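Local coordinates for protein paenibacillus xanthan lyase (Paenibacillus, PDB 6F2P) that probably cleaves the terminal mannosyl-glucuronosyl linkages in the side chains of xanthan by beta-elimination, as a polysaccharide lyase of family 8, at residues D66-S69 / I70-Y74; E144-A147 / T148-S151; A310-A313 / D314-F318; I397-E400 / N401-G404. All coordinates share one frame; numbering follows the deposited sequence.

How the contacts relate
Three of the four contacts are helix beginnings in the N-terminal alpha-helical region: contact 1 opens helix 68-85, contact 2 helix 147-160 and contact 3 helix 312-328. Contact 4 is a double turn in the super-sandwich region that reaches back to arginines of the helical one. Contacts 1 and 2 are neighbours, with nearest atoms about 9 Å apart, and both border helix 95-111. Contact 4 comes within about 13 Å of contact 1 (nearest atoms) but stays about 29 Å from contact 3. Family 8 lyases generally bind substrate between these two regions; contact 4 joins them, whereas contact 2, beside a bound (4R)-2-methylpentane-2,4-diol, lies about 44 Å from contact 4, centre to centre.

Contact 1. Residues D66-S69 / I70-Y74; sequences DSTS and ITTTY
Thr68 and Thr72 stand one turn apart at the N-terminal end of helix 68-85, where an Asx turn made by Asp66 leads into the helix of the family 8 alpha-helical domain. The capping aspartate comes first: Asp66 OD1 accepts from Thr68 N at 3.0 Å and from Thr68 OG1 at 3.0 Å. Both donors approach the same face of the carboxylate, the amide well above its plane and the hydroxyl closer to it, on the syn side. One carboxylate oxygen thus takes up an early amide of the helix and fixes the rotation of the Thr68 hydroxyl.

Backbone bonds follow. Ile70 N donates to Ser67 O at 3.0 Å, a bent i to i+3 bond at the entry to the helix, and the regular i to i+4 bonds include Thr72 N on Thr68 O and Thr73 N on Ser69 O.

A third group is threonine hydroxyls folding back onto the preceding turn. Thr72 OG1 donates to Thr68 O at 2.9 Å from above the carbonyl plane, so that this oxygen holds two donors; the Thr68 methyl CG2 also lies against this hydroxyl, 3.6 Å from Thr72 OG1.

Beyond the turn, Thr71 OG1 bonds His125 ND1, Ser69 OG bonds Pro62 O and Ser67 OG bonds Asn122 O, while Ile70 rests on Trp126 and Met108. In Thr73, OG1 lies anti to the carbonyl carbon (chi1 -61°) and donates to Ser69 O at 2.7 Å, from the face of that carbonyl opposite to Thr73 N.

Contact 2. Residues E144-A147 / T148-S151; sequences ELTA and TQIS
Thr146 and Gln149 form a capping box at the start of helix 147-160, and this is the tightly knit part of the contact. Thr146 OG1 accepts from Gln149 N at 2.8 Å, and in return Gln149 OE1 accepts from Thr146 N at 2.8 Å along a nearly straight N-H line (171°), the donor tilted only slightly from the amide carbonyl plane. Thr146 can do this because its OG1 sits between the backbone N and the carbonyl carbon (chi1 72°), so that, although the residue is exposed, the hydroxyl is turned inward to the cap. The Gln149 chain runs extended beyond CG and crosses the Thr146 side chain at about a right angle. Behind the box Ile150 N bonds Thr146 O, and Ile150 CG1 packs on Leu145 CB at 3.8 Å. The side chains of Leu145 and Gln149 both touch Ile102 of helix 95-111.

The other side is looser and faces solvent. Ala147, Thr148 and Ser151 are exposed; there the Ser151 N bond to Ala147 O continues the helix, and a molecule of (4R)-2-methylpentane-2,4-diol, probably from the crystallisation liquor, sits beside Ser151.

Gln149 NE2 also bonds Asp106 OD2, which holds the amide by both ends. The chemistry implies a cap built from neutral groups: two peptide N-H groups near the helix start are satisfied by side-chain oxygens, and Asp106 probably polarises the amide toward a stronger acceptor.

Contact 3. Residues A310-A313 / D314-F318; sequences AASA and DATAF
Asp314 packs against Ala310 at the beginning of helix 312-328, with Ala311 at the N-cap. Its CB lies 3.9 Å from Ala310 CB and 3.7 Å from Ala311 O, the carbonyl that accepts from Ala315 N. CG lies anti to the carbonyl carbon (chi1 -72°), which carries the carboxylate back toward the N-cap. There OD2 accepts from a water at 2.7 Å, and the same water accepts from Ala311 N at 2.8 Å. OD1 instead accepts from Tyr264 OH of helix 256-267.

Ala310 CB also meets Ala315 CB at 4.2 Å and approaches Phe318 CE2 obliquely. The Phe318 ring, with Asp314 C over one face, toward the rim, lies among Tyr260, Ile263, Tyr264 and Leu306 of the flanking helices. On the exposed side Ser312 O takes two donors from Thr316, N and OG1, from opposite faces of its plane; the hydroxyl lies 2.8 Å away.

The N-cap residue is an alanine, and the carboxylate of Asp314, three residues on, meets the Ala311 N-H through a water. A negative charge at a helix N-terminus would probably interact favourably with the helix dipole.

Contact 4. Residues I397-E400 / N401-G404; sequences INAE and NNKG
Glu400 OE2 is held by two groups, a salt bridge from Arg287 NE and a hydrogen bond from Asn584 ND2, while beside it the Asn402 amide lies against the Ala399 carbonyl. The motif is a pair of consecutive beta turns in the loop between strands 380-385 and 411-415 of the super-sandwich domain: a type I' turn from Ile397 to Glu400, then a type I turn from Asn401 to Gly404. The first is closed by Glu400 N on Ile397 O at 2.9 Å; the second has only a weak bond, Gly404 N to Asn401 O at 3.3 Å. Asn398 and Ala399, the middle residues of the type I' turn, are left-handed, as that turn requires; Asn401, which joins the turns, is left-handed too.

Across the junction, the Asn402 side chain folds back over the first turn. Its CG is anti to the carbonyl carbon (chi1 -58°), and both ends of the amide lie against the Ala399 carbonyl, OD1 by its carbon and ND2 by its oxygen. The polar link is a single weak, bent bond of 3.2 Å from Asn402 ND2 to Ala399 O. The amide group thus bridges the two turns, though loosely.

Glu400 is held far more firmly. Its chain runs extended beyond CG, and OE1 forms a second salt bridge, to Arg283 NE; both arginines belong to the alpha-helical region, so this glutamate ties the double turn to the neighbouring domain. The amide of Asn401 points away from the first turn, with ND2 donating to Glu395 O just upstream.

Contact 1. Residues D66-S69 / I70-Y74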
ATOM      1  N   ASP A  66      -3.577 -30.112 -32.301  1.00 23.66           N
ATOM      2  CA  ASP A  66      -3.414 -29.630 -30.926  1.00 22.19           C
ATOM      3  C   ASP A  66      -1.980 -29.827 -30.439  1.00 24.30           C
ATOM      4  O   ASP A  66      -1.530 -30.959 -30.253  1.00 19.33           O
ATOM      5  CB  ASP A  66      -4.374 -30.344 -29.982  1.00 16.94           C
ATOM      6  CG  ASP A  66      -4.440 -29.690 -28.618  1.00 27.20           C
ATOM      7  OD1 ASP A  66      -3.583 -28.822 -28.319  1.00 26.12           O
ATOM      8  OD2 ASP A  66      -5.351 -30.049 -27.838  1.00 28.05           O
ATOM      9  N   SER A  67      -1.274 -28.721 -30.212  1.00 22.30           N
ATOM     10  CA  SER A  67       0.146 -28.782 -29.866  1.00 19.72           C
ATOM     11  C   SER A  67       0.386 -29.270 -28.430  1.00 20.49           C
ATOM     12  O   SER A  67       1.511 -29.624 -28.070  1.00 20.32           O
ATOM     13  CB  SER A  67       0.836 -27.435 -30.119  1.00 21.38           C
ATOM     14  OG  SER A  67       0.445 -26.452 -29.171  1.00 23.25           O
ATOM     15  N   THR A  68      -0.672 -29.314 -27.621  1.00 18.10           N
ATOM     16  CA  THR A  68      -0.567 -29.854 -26.265  1.00 15.68           C
ATOM     17  C   THR A  68      -0.031 -31.281 -26.300  1.00 15.40           C
ATOM     18  O   THR A  68       0.675 -31.716 -25.400  1.00 12.93           O
ATOM     19  CB  THR A  68      -1.928 -29.851 -25.557  1.00 12.55           C
ATOM     20  OG1 THR A  68      -2.470 -28.524 -25.573  1.00 20.11           O
ATOM     21  CG2 THR A  68      -1.804 -30.344 -24.130  1.00  6.29           C
ATOM     22  N   SER A  69      -0.364 -32.004 -27.363  1.00 18.23           N
ATOM     23  CA  SER A  69       0.088 -33.376 -27.515  1.00 18.60           C
ATOM     24  C   SER A  69       1.613 -33.504 -27.482  1.00 20.98           C
ATOM     25  O   SER A  69       2.145 -34.523 -27.035  1.00 24.14           O
ATOM     26  CB  SER A  69      -0.484 -33.980 -28.788  1.00 20.44           C
ATOM     27  OG  SER A  69      -1.891 -34.124 -28.673  1.00 19.80           O
ATOM     28  N   ILE A  70       2.310 -32.465 -27.930  1.00 18.84           N
ATOM     29  CA  ILE A  70       3.768 -32.429 -27.826  1.00 18.37           C
ATOM     30  C   ILE A  70       4.220 -32.574 -26.367  1.00 14.65           C
ATOM     31  O   ILE A  70       5.006 -33.462 -26.030  1.00 16.88           O
ATOM     32  CB  ILE A  70       4.347 -31.124 -28.421  1.00 19.94           C
ATOM     33  CG1 ILE A  70       3.918 -30.968 -29.883  1.00 23.61           C
ATOM     34  CG2 ILE A  70       5.865 -31.096 -28.297  1.00 15.57           C
ATOM     35  CD1 ILE A  70       4.480 -32.033 -30.791  1.00 19.93           C
ATOM     36  N   THR A  71       3.708 -31.706 -25.505  1.00 13.18           N
ATOM     37  CA  THR A  71       4.077 -31.703 -24.098  1.00 13.11           C
ATOM     38  C   THR A  71       3.652 -32.996 -23.422  1.00 15.98           C
ATOM     39  O   THR A  71       4.420 -33.598 -22.654  1.00 14.25           O
ATOM     40  CB  THR A  71       3.417 -30.510 -23.358  1.00 15.89           C
ATOM     41  OG1 THR A  71       3.914 -29.278 -23.890  1.00 17.75           O
ATOM     42  CG2 THR A  71       3.691 -30.562 -21.857  1.00 10.29           C
ATOM     43  N   THR A  72       2.421 -33.416 -23.710  1.00 18.28           N
ATOM     44  CA  THR A  72       1.836 -34.598 -23.080  1.00 18.18           C
ATOM     45  C   THR A  72       2.664 -35.833 -23.389  1.00 19.79           C
ATOM     46  O   THR A  72       2.976 -36.628 -22.494  1.00 18.88           O
ATOM     47  CB  THR A  72       0.396 -34.832 -23.549  1.00 15.23           C
ATOM     48  OG1 THR A  72      -0.328 -33.604 -23.458  1.00 21.51           O
ATOM     49  CG2 THR A  72      -0.286 -35.864 -22.681  1.00 16.57           C
ATOM     50  N   THR A  73       3.029 -35.978 -24.660  1.00 17.68           N
ATOM     51  CA  THR A  73       3.822 -37.113 -25.097  1.00 16.74           C
ATOM     52  C   THR A  73       5.146 -37.146 -24.346  1.00 20.03           C
ATOM     53  O   THR A  73       5.519 -38.187 -23.785  1.00 16.61           O
ATOM     54  CB  THR A  73       4.089 -37.064 -26.617  1.00 20.04           C
ATOM     55  OG1 THR A  73       2.845 -37.096 -27.330  1.00 18.58           O
ATOM     56  CG2 THR A  73       4.950 -38.233 -27.041  1.00 15.22           C
ATOM     57  N   TYR A  74       5.845 -36.006 -24.320  1.00 17.37           N
ATOM     58  CA  TYR A  74       7.161 -35.945 -23.686  1.00 12.55           C
ATOM     59  C   TYR A  74       7.079 -36.122 -22.176  1.00 13.07           C
ATOM     60  O   TYR A  74       7.996 -36.667 -21.569  1.00 14.66           O
ATOM     61  CB  TYR A  74       7.897 -34.656 -24.025  1.00 13.48           C
ATOM     62  CG  TYR A  74       8.567 -34.659 -25.378  1.00 12.75           C
ATOM     63  CD1 TYR A  74       9.421 -35.685 -25.757  1.00 12.05           C
ATOM     64  CD2 TYR A  74       8.346 -33.627 -26.281  1.00 12.38           C
ATOM     65  CE1 TYR A  74      10.038 -35.683 -27.010  1.00 11.03           C
ATOM     66  CE2 TYR A  74       8.954 -33.616 -27.524  1.00 12.71           C
ATOM     67  CZ  TYR A  74       9.795 -34.645 -27.885  1.00 12.40           C
ATOM     68  OH  TYR A  74      10.393 -34.622 -29.124  1.00 15.46           O
TER

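Contact 2. Residues E144-A147 / T148-S151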
ATOM      1  N   GLU A 144      22.677 -43.525 -22.296  1.00 24.46           N
ATOM      2  CA  GLU A 144      22.094 -44.582 -23.105  1.00 22.03           C
ATOM      3  C   GLU A 144      21.837 -44.104 -24.521  1.00 22.81           C
ATOM      4  O   GLU A 144      21.277 -44.838 -25.335  1.00 32.49           O
ATOM      5  CB  GLU A 144      20.782 -45.054 -22.485  1.00 26.30           C
ATOM      6  CG  GLU A 144      20.915 -45.478 -21.034  1.00 27.64           C
ATOM      7  CD  GLU A 144      21.624 -46.806 -20.885  1.00 41.56           C
ATOM      8  OE1 GLU A 144      21.721 -47.556 -21.885  1.00 37.00           O
ATOM      9  OE2 GLU A 144      22.084 -47.103 -19.762  1.00 53.76           O
ATOM     10  N   LEU A 145      22.239 -42.870 -24.810  1.00 21.79           N
ATOM     11  CA  LEU A 145      21.970 -42.257 -26.107  1.00 19.74           C
ATOM     12  C   LEU A 145      23.234 -42.113 -26.944  1.00 21.15           C
ATOM     13  O   LEU A 145      24.327 -42.004 -26.408  1.00 28.67           O
ATOM     14  CB  LEU A 145      21.332 -40.884 -25.908  1.00 21.85           C
ATOM     15  CG  LEU A 145      19.979 -40.855 -25.194  1.00 23.03           C
ATOM     16  CD1 LEU A 145      19.584 -39.417 -24.899  1.00 25.21           C
ATOM     17  CD2 LEU A 145      18.913 -41.518 -26.042  1.00 18.71           C
ATOM     18  N   THR A 146      23.088 -42.106 -28.263  1.00 21.28           N
ATOM     19  CA  THR A 146      24.215 -41.800 -29.130  1.00 24.98           C
ATOM     20  C   THR A 146      24.406 -40.291 -29.212  1.00 26.95           C
ATOM     21  O   THR A 146      23.527 -39.518 -28.825  1.00 26.51           O
ATOM     22  CB  THR A 146      23.986 -42.307 -30.552  1.00 26.74           C
ATOM     23  OG1 THR A 146      23.001 -41.480 -31.193  1.00 31.62           O
ATOM     24  CG2 THR A 146      23.534 -43.761 -30.534  1.00 21.43           C
ATOM     25  N   ALA A 147      25.555 -39.871 -29.727  1.00 28.31           N
ATOM     26  CA  ALA A 147      25.825 -38.455 -29.919  1.00 22.15           C
ATOM     27  C   ALA A 147      24.861 -37.917 -30.948  1.00 26.57           C
ATOM     28  O   ALA A 147      24.437 -36.764 -30.878  1.00 29.28           O
ATOM     29  CB  ALA A 147      27.246 -38.248 -30.384  1.00 16.25           C
ATOM     30  N   THR A 148      24.512 -38.766 -31.907  1.00 24.46           N
ATOM     31  CA  THR A 148      23.663 -38.342 -33.004  1.00 26.40           C
ATOM     32  C   THR A 148      22.244 -38.111 -32.491  1.00 28.97           C
ATOM     33  O   THR A 148      21.574 -37.153 -32.887  1.00 22.34           O
ATOM     34  CB  THR A 148      23.704 -39.368 -34.147  1.00 26.25           C
ATOM     35  OG1 THR A 148      25.064 -39.547 -34.558  1.00 28.60           O
ATOM     36  CG2 THR A 148      22.886 -38.897 -35.335  1.00 18.00           C
ATOM     37  N   GLN A 149      21.800 -38.978 -31.588  1.00 28.70           N
ATOM     38  CA  GLN A 149      20.497 -38.806 -30.956  1.00 29.84           C
ATOM     39  C   GLN A 149      20.445 -37.522 -30.119  1.00 27.09           C
ATOM     40  O   GLN A 149      19.505 -36.728 -30.228  1.00 24.09           O
ATOM     41  CB  GLN A 149      20.155 -40.027 -30.100  1.00 25.71           C
ATOM     42  CG  GLN A 149      19.828 -41.267 -30.914  1.00 20.96           C
ATOM     43  CD  GLN A 149      19.719 -42.515 -30.061  1.00 23.82           C
ATOM     44  OE1 GLN A 149      20.499 -42.716 -29.124  1.00 25.64           O
ATOM     45  NE2 GLN A 149      18.740 -43.358 -30.375  1.00 17.06           N
ATOM     46  N   ILE A 150      21.462 -37.319 -29.290  1.00 27.63           N
ATOM     47  CA  ILE A 150      21.529 -36.134 -28.447  1.00 22.87           C
ATOM     48  C   ILE A 150      21.575 -34.858 -29.291  1.00 24.04           C
ATOM     49  O   ILE A 150      20.895 -33.869 -28.992  1.00 22.33           O
ATOM     50  CB  ILE A 150      22.734 -36.200 -27.501  1.00 21.41           C
ATOM     51  CG1 ILE A 150      22.512 -37.308 -26.470  1.00 22.03           C
ATOM     52  CG2 ILE A 150      22.943 -34.863 -26.806  1.00 20.95           C
ATOM     53  CD1 ILE A 150      23.745 -37.654 -25.660  1.00 23.12           C
ATOM     54  N   SER A 151      22.362 -34.900 -30.358  1.00 20.30           N
ATOM     55  CA  SER A 151      22.431 -33.801 -31.307  1.00 24.81           C
ATOM     56  C   SER A 151      21.065 -33.460 -31.906  1.00 24.45           C
ATOM     57  O   SER A 151      20.674 -32.295 -31.950  1.00 25.93           O
ATOM     58  CB  SER A 151      23.401 -34.141 -32.430  1.00 26.33           C
ATOM     59  OG  SER A 151      22.961 -33.556 -33.641  1.00 34.27           O
TER

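Contact 3. Residues A310-A313 / D314-F318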
ATOM      1  N   ALA A 310      22.489 -20.221  -0.170  1.00 24.40           N
ATOM      2  CA  ALA A 310      22.441 -18.988   0.608  1.00 22.24           C
ATOM      3  C   ALA A 310      23.676 -18.813   1.491  1.00 25.84           C
ATOM      4  O   ALA A 310      24.407 -19.773   1.743  1.00 25.31           O
ATOM      5  CB  ALA A 310      21.176 -18.955   1.469  1.00 18.20           C
ATOM      6  N   ALA A 311      23.898 -17.580   1.951  1.00 18.92           N
ATOM      7  CA  ALA A 311      24.927 -17.298   2.943  1.00 22.51           C
ATOM      8  C   ALA A 311      24.540 -17.929   4.276  1.00 22.32           C
ATOM      9  O   ALA A 311      23.365 -18.201   4.518  1.00 24.88           O
ATOM     10  CB  ALA A 311      25.102 -15.807   3.106  1.00 14.01           C
ATOM     11  N   SER A 312      25.528 -18.137   5.138  1.00 25.15           N
ATOM     12  CA  SER A 312      25.339 -18.844   6.408  1.00 28.98           C
ATOM     13  C   SER A 312      24.087 -18.442   7.192  1.00 28.32           C
ATOM     14  O   SER A 312      23.272 -19.292   7.553  1.00 23.80           O
ATOM     15  CB  SER A 312      26.571 -18.663   7.291  1.00 24.71           C
ATOM     16  OG  SER A 312      26.498 -19.511   8.423  1.00 45.84           O
ATOM     17  N   ALA A 313      23.953 -17.144   7.448  1.00 27.74           N
ATOM     18  CA  ALA A 313      22.835 -16.620   8.226  1.00 23.09           C
ATOM     19  C   ALA A 313      21.502 -16.999   7.613  1.00 24.80           C
ATOM     20  O   ALA A 313      20.629 -17.519   8.305  1.00 27.79           O
ATOM     21  CB  ALA A 313      22.936 -15.124   8.345  1.00 15.07           C
ATOM     22  N   ASP A 314      21.350 -16.731   6.318  1.00 22.57           N
ATOM     23  CA  ASP A 314      20.110 -17.029   5.602  1.00 23.63           C
ATOM     24  C   ASP A 314      19.811 -18.532   5.521  1.00 23.07           C
ATOM     25  O   ASP A 314      18.681 -18.972   5.759  1.00 22.36           O
ATOM     26  CB  ASP A 314      20.144 -16.430   4.195  1.00 22.32           C
ATOM     27  CG  ASP A 314      20.010 -14.914   4.195  1.00 28.48           C
ATOM     28  OD1 ASP A 314      19.369 -14.363   5.114  1.00 28.72           O
ATOM     29  OD2 ASP A 314      20.536 -14.272   3.263  1.00 28.85           O
ATOM     30  N   ALA A 315      20.824 -19.317   5.180  1.00 20.96           N
ATOM     31  CA  ALA A 315      20.658 -20.755   5.082  1.00 21.72           C
ATOM     32  C   ALA A 315      20.113 -21.297   6.396  1.00 23.46           C
ATOM     33  O   ALA A 315      19.214 -22.138   6.417  1.00 25.69           O
ATOM     34  CB  ALA A 315      21.974 -21.409   4.738  1.00 21.04           C
ATOM     35  N   THR A 316      20.641 -20.775   7.494  1.00 25.02           N
ATOM     36  CA  THR A 316      20.213 -21.183   8.821  1.00 20.11           C
ATOM     37  C   THR A 316      18.755 -20.813   9.032  1.00 20.29           C
ATOM     38  O   THR A 316      17.950 -21.650   9.434  1.00 24.86           O
ATOM     39  CB  THR A 316      21.063 -20.499   9.889  1.00 22.52           C
ATOM     40  OG1 THR A 316      22.437 -20.858   9.693  1.00 20.80           O
ATOM     41  CG2 THR A 316      20.605 -20.898  11.300  1.00 15.31           C
ATOM     42  N   ALA A 317      18.427 -19.559   8.741  1.00 18.31           N
ATOM     43  CA  ALA A 317      17.069 -19.045   8.893  1.00 21.72           C
ATOM     44  C   ALA A 317      16.072 -19.827   8.035  1.00 23.79           C
ATOM     45  O   ALA A 317      14.967 -20.163   8.482  1.00 22.65           O
ATOM     46  CB  ALA A 317      17.030 -17.555   8.548  1.00 19.20           C
ATOM     47  N   PHE A 318      16.481 -20.117   6.803  1.00 19.23           N
ATOM     48  CA  PHE A 318      15.657 -20.889   5.884  1.00 20.76           C
ATOM     49  C   PHE A 318      15.388 -22.297   6.396  1.00 20.75           C
ATOM     50  O   PHE A 318      14.262 -22.780   6.307  1.00 22.18           O
ATOM     51  CB  PHE A 318      16.307 -20.970   4.502  1.00 19.60           C
ATOM     52  CG  PHE A 318      16.281 -19.680   3.743  1.00 22.13           C
ATOM     53  CD1 PHE A 318      15.768 -18.527   4.321  1.00 16.97           C
ATOM     54  CD2 PHE A 318      16.757 -19.621   2.444  1.00 19.67           C
ATOM     55  CE1 PHE A 318      15.747 -17.345   3.622  1.00 19.45           C
ATOM     56  CE2 PHE A 318      16.727 -18.435   1.735  1.00 18.45           C
ATOM     57  CZ  PHE A 318      16.227 -17.297   2.326  1.00 19.02           C
TER
HETATM   58  O   HOH W   1      22.026 -15.516   1.411  1.00 13.72           O

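Contact 4. Residues I397-E400 / N401-G404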
ATOM      1  N   ILE A 397      -9.921 -15.403 -15.669  1.00 16.48           N
ATOM      2  CA  ILE A 397      -9.724 -15.598 -17.103  1.00 17.97           C
ATOM      3  C   ILE A 397      -9.768 -17.082 -17.412  1.00 19.73           C
ATOM      4  O   ILE A 397      -9.613 -17.908 -16.508  1.00 20.81           O
ATOM      5  CB  ILE A 397      -8.388 -15.034 -17.582  1.00 16.75           C
ATOM      6  CG1 ILE A 397      -7.233 -15.696 -16.831  1.00 17.51           C
ATOM      7  CG2 ILE A 397      -8.364 -13.531 -17.411  1.00 14.82           C
ATOM      8  CD1 ILE A 397      -5.898 -15.045 -17.092  1.00 13.12           C
ATOM      9  N   ASN A 398      -9.989 -17.411 -18.685  1.00 19.06           N
ATOM     10  CA  ASN A 398     -10.044 -18.800 -19.145  1.00 14.63           C
ATOM     11  C   ASN A 398     -10.906 -19.690 -18.282  1.00 17.05           C
ATOM     12  O   ASN A 398     -10.546 -20.844 -18.052  1.00 22.18           O
ATOM     13  CB  ASN A 398      -8.647 -19.425 -19.214  1.00 18.43           C
ATOM     14  CG  ASN A 398      -7.623 -18.496 -19.815  1.00 28.20           C
ATOM     15  OD1 ASN A 398      -7.896 -17.802 -20.801  1.00 25.64           O
ATOM     16  ND2 ASN A 398      -6.434 -18.457 -19.210  1.00 27.17           N
ATOM     17  N   ALA A 399     -12.023 -19.152 -17.798  1.00 16.62           N
ATOM     18  CA  ALA A 399     -13.003 -19.930 -17.043  1.00 18.49           C
ATOM     19  C   ALA A 399     -12.411 -20.453 -15.755  1.00 21.32           C
ATOM     20  O   ALA A 399     -12.787 -21.532 -15.280  1.00 21.56           O
ATOM     21  CB  ALA A 399     -13.540 -21.090 -17.878  1.00 16.57           C
ATOM     22  N   GLU A 400     -11.475 -19.686 -15.203  1.00 20.55           N
ATOM     23  CA  GLU A 400     -10.908 -19.980 -13.893  1.00 20.24           C
ATOM     24  C   GLU A 400     -11.369 -18.942 -12.875  1.00 18.18           C
ATOM     25  O   GLU A 400     -11.621 -17.781 -13.228  1.00 16.42           O
ATOM     26  CB  GLU A 400      -9.382 -20.010 -13.954  1.00 19.46           C
ATOM     27  CG  GLU A 400      -8.817 -21.086 -14.858  1.00 17.48           C
ATOM     28  CD  GLU A 400      -7.353 -21.369 -14.576  1.00 23.61           C
ATOM     29  OE1 GLU A 400      -6.484 -20.663 -15.132  1.00 21.89           O
ATOM     30  OE2 GLU A 400      -7.074 -22.301 -13.789  1.00 27.06           O
ATOM     31  N   ASN A 401     -11.483 -19.373 -11.618  1.00 17.91           N
ATOM     32  CA  ASN A 401     -11.885 -18.488 -10.528  1.00 18.75           C
ATOM     33  C   ASN A 401     -13.223 -17.810 -10.829  1.00 19.87           C
ATOM     34  O   ASN A 401     -13.371 -16.598 -10.656  1.00 22.23           O
ATOM     35  CB  ASN A 401     -10.792 -17.446 -10.262  1.00 16.18           C
ATOM     36  CG  ASN A 401     -10.908 -16.811  -8.894  1.00 17.83           C
ATOM     37  OD1 ASN A 401     -11.492 -17.390  -7.979  1.00 16.22           O
ATOM     38  ND2 ASN A 401     -10.349 -15.612  -8.745  1.00 14.70           N
ATOM     39  N   ASN A 402     -14.192 -18.599 -11.285  1.00 18.43           N
ATOM     40  CA  ASN A 402     -15.447 -18.052 -11.785  1.00 16.66           C
ATOM     41  C   ASN A 402     -16.314 -17.457 -10.696  1.00 18.07           C
ATOM     42  O   ASN A 402     -17.074 -16.529 -10.956  1.00 20.47           O
ATOM     43  CB  ASN A 402     -16.242 -19.104 -12.558  1.00 16.99           C
ATOM     44  CG  ASN A 402     -15.469 -19.682 -13.719  1.00 22.10           C
ATOM     45  OD1 ASN A 402     -14.665 -19.001 -14.352  1.00 23.83           O
ATOM     46  ND2 ASN A 402     -15.713 -20.949 -14.012  1.00 27.48           N
ATOM     47  N   LYS A 403     -16.200 -17.989  -9.480  1.00 17.11           N
ATOM     48  CA  LYS A 403     -16.992 -17.499  -8.349  1.00 16.47           C
ATOM     49  C   LYS A 403     -16.196 -16.589  -7.396  1.00 15.41           C
ATOM     50  O   LYS A 403     -16.525 -16.468  -6.220  1.00 19.14           O
ATOM     51  CB  LYS A 403     -17.580 -18.678  -7.574  1.00 16.83           C
ATOM     52  CG  LYS A 403     -18.642 -19.459  -8.328  1.00 14.91           C
ATOM     53  CD  LYS A 403     -18.646 -20.914  -7.905  1.00 16.85           C
ATOM     54  CE  LYS A 403     -19.566 -21.184  -6.738  1.00 22.87           C
ATOM     55  NZ  LYS A 403     -19.559 -22.628  -6.336  1.00 19.74           N
ATOM     56  N   GLY A 404     -15.159 -15.941  -7.904  1.00 14.74           N
ATOM     57  CA  GLY A 404     -14.291 -15.146  -7.056  1.00 18.16           C
ATOM     58  C   GLY A 404     -14.787 -13.730  -6.826  1.00 20.04           C
ATOM     59  O   GLY A 404     -14.042 -12.888  -6.320  1.00 21.40           O
TER